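PDB 1WN0: histidine-containing phosphotransfer protein from Zea mays, which probably relays phosphoryl groups from cytokinin sensor histidine kinases to response regulators in the multistep His-to-Asp phosphorelay of maize. Local coordinates for residues M99-L104 with I114-V119. Numbering follows the deposited sequence.
Sequences MQFRQL and IMALAV
Phe101, in segment 99-104, faces Ala116 on helix 110-138, their CA atoms 7.2 Å apart, close enough for a ring on one segment to meet a methyl group on the other. Ala116 CB lies over one face of the Phe101 ring in a CH-pi contact, 4.0 Å from its centroid and 29° off the normal, displaced toward the outer end of the ring. There Ala116 CB lies 3.7 Å from both CE1 and CZ of Phe101. The ring reaches on to the next residue, bringing Phe101 CZ within 3.6 Å of the backbone Leu117 N. Leu104, one turn after Phe101, has CG anti to its carbonyl carbon (chi1 -63°) and sets CD1 4.0 Å from Ala116 CB, so two side chains hold the same methyl. Phe101 also rests on Val79 of helix 72-88, one residue before His80, the predicted phosphohistidine, while Leu117 packs on Leu61 and Ala62 of helix 42-64. Were Phe101 replaced by an alanine, the Ala116 methyl would probably lose its aromatic face and a gap would be likely to open between the helices. The side chains that meet are all apolar, so between these two segments the join rests on van der Waals and CH-pi contact.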
loop_
_atom_site.group_PDB
_atom_site.type_symbol
_atom_site.label_atom_id
_atom_site.label_comp_id
_atom_site.label_asym_id
_atom_site.label_seq_id
_atom_site.Cartn_x
_atom_site.Cartn_y
_atom_site.Cartn_z
ATOM N N MET A 99 3.129 -6.145 -8.199
ATOM C CA MET A 99 3.508 -6.527 -9.568
ATOM C C MET A 99 4.121 -7.913 -9.750
ATOM O O MET A 99 4.088 -8.443 -10.831
ATOM C CB MET A 99 4.413 -5.395 -10.210
ATOM C CG MET A 99 3.535 -4.025 -10.656
ATOM S SD MET A 99 4.785 -2.729 -10.735
ATOM C CE MET A 99 5.325 -3.167 -12.604
ATOM N N GLN A 100 4.648 -8.526 -8.697
ATOM C CA GLN A 100 5.224 -9.892 -8.797
ATOM C C GLN A 100 4.216 -10.972 -8.707
ATOM O O GLN A 100 4.568 -12.160 -8.794
ATOM C CB GLN A 100 6.273 -10.099 -7.695
ATOM C CG GLN A 100 7.119 -8.783 -7.513
ATOM C CD GLN A 100 7.672 -8.181 -8.840
ATOM O OE1 GLN A 100 8.140 -8.943 -9.633
ATOM N NE2 GLN A 100 7.689 -6.788 -9.036
ATOM N N PHE A 101 2.944 -10.605 -8.471
ATOM C CA PHE A 101 1.841 -11.621 -8.361
ATOM C C PHE A 101 1.459 -12.162 -9.721
ATOM O O PHE A 101 0.794 -13.211 -9.858
ATOM C CB PHE A 101 0.600 -10.975 -7.707
ATOM C CG PHE A 101 0.571 -11.071 -6.190
ATOM C CD1 PHE A 101 1.187 -10.137 -5.431
ATOM C CD2 PHE A 101 -0.063 -12.126 -5.536
ATOM C CE1 PHE A 101 1.104 -10.186 -4.039
ATOM C CE2 PHE A 101 -0.111 -12.188 -4.235
ATOM C CZ PHE A 101 0.471 -11.197 -3.463
ATOM N N ARG A 102 1.828 -11.431 -10.752
ATOM C CA ARG A 102 1.357 -11.838 -12.065
ATOM C C ARG A 102 1.921 -13.145 -12.473
ATOM O O ARG A 102 1.193 -14.063 -12.869
ATOM C CB ARG A 102 1.679 -10.808 -13.164
ATOM C CG ARG A 102 0.783 -9.502 -12.935
ATOM C CD ARG A 102 -0.157 -9.399 -11.568
ATOM N NE ARG A 102 -0.056 -8.039 -10.991
ATOM C CZ ARG A 102 -1.083 -7.194 -10.829
ATOM N NH1 ARG A 102 -2.352 -7.589 -11.099
ATOM N NH2 ARG A 102 -0.822 -5.959 -10.382
ATOM N N GLN A 103 3.206 -13.275 -12.366
ATOM C CA GLN A 103 3.705 -14.536 -12.785
ATOM C C GLN A 103 3.126 -15.597 -11.787
ATOM O O GLN A 103 2.856 -16.656 -12.160
ATOM C CB GLN A 103 5.249 -14.491 -12.968
ATOM C CG GLN A 103 5.870 -15.859 -13.407
ATOM C CD GLN A 103 5.395 -16.267 -14.786
ATOM O OE1 GLN A 103 4.919 -15.383 -15.529
ATOM N NE2 GLN A 103 5.422 -17.610 -15.111
ATOM N N LEU A 104 2.972 -15.236 -10.503
ATOM C CA LEU A 104 2.562 -16.175 -9.517
ATOM C C LEU A 104 1.169 -16.730 -9.766
ATOM O O LEU A 104 0.924 -17.922 -9.596
ATOM C CB LEU A 104 2.619 -15.551 -8.143
ATOM C CG LEU A 104 4.092 -15.121 -7.718
ATOM C CD1 LEU A 104 3.888 -14.387 -6.463
ATOM C CD2 LEU A 104 5.029 -16.183 -7.448
ATOM N N ILE A 114 1.452 -16.743 -1.238
ATOM C CA ILE A 114 1.386 -16.582 0.248
ATOM C C ILE A 114 2.620 -15.833 0.696
ATOM O O ILE A 114 2.594 -15.038 1.642
ATOM C CB ILE A 114 1.201 -17.893 0.937
ATOM C CG1 ILE A 114 -0.266 -18.521 0.703
ATOM C CG2 ILE A 114 1.475 -17.815 2.386
ATOM C CD1 ILE A 114 -0.439 -19.881 1.385
ATOM N N MET A 115 3.736 -16.115 0.056
ATOM C CA MET A 115 4.957 -15.436 0.436
ATOM C C MET A 115 4.808 -14.041 -0.018
ATOM O O MET A 115 5.173 -13.168 0.716
ATOM C CB MET A 115 6.169 -16.092 -0.232
ATOM C CG MET A 115 6.322 -17.503 0.059
ATOM S SD MET A 115 7.735 -18.469 -0.713
ATOM C CE MET A 115 8.977 -17.855 0.135
ATOM N N ALA A 116 4.380 -13.758 -1.271
ATOM C CA ALA A 116 4.342 -12.356 -1.636
ATOM C C ALA A 116 3.320 -11.622 -0.831
ATOM O O ALA A 116 3.519 -10.470 -0.429
ATOM C CB ALA A 116 4.016 -12.203 -3.068
ATOM N N LEU A 117 2.198 -12.287 -0.493
ATOM C CA LEU A 117 1.308 -11.615 0.439
ATOM C C LEU A 117 1.929 -11.227 1.734
ATOM O O LEU A 117 1.605 -10.110 2.238
ATOM C CB LEU A 117 0.062 -12.378 0.747
ATOM C CG LEU A 117 -1.082 -11.743 1.556
ATOM C CD1 LEU A 117 -1.566 -10.478 0.762
ATOM C CD2 LEU A 117 -2.227 -12.741 1.747
ATOM N N ALA A 118 2.749 -12.112 2.355
ATOM C CA ALA A 118 3.411 -11.703 3.613
ATOM C C ALA A 118 4.383 -10.572 3.383
ATOM O O ALA A 118 4.621 -9.762 4.278
ATOM C CB ALA A 118 4.202 -12.909 4.242
ATOM N N VAL A 119 5.081 -10.559 2.220
ATOM C CA VAL A 119 5.986 -9.426 2.022
ATOM C C VAL A 119 5.145 -8.160 1.980
ATOM O O VAL A 119 5.499 -7.147 2.494
ATOM C CB VAL A 119 6.724 -9.493 0.666
ATOM C CG1 VAL A 119 7.476 -8.118 0.357
ATOM C CG2 VAL A 119 7.721 -10.613 0.658
#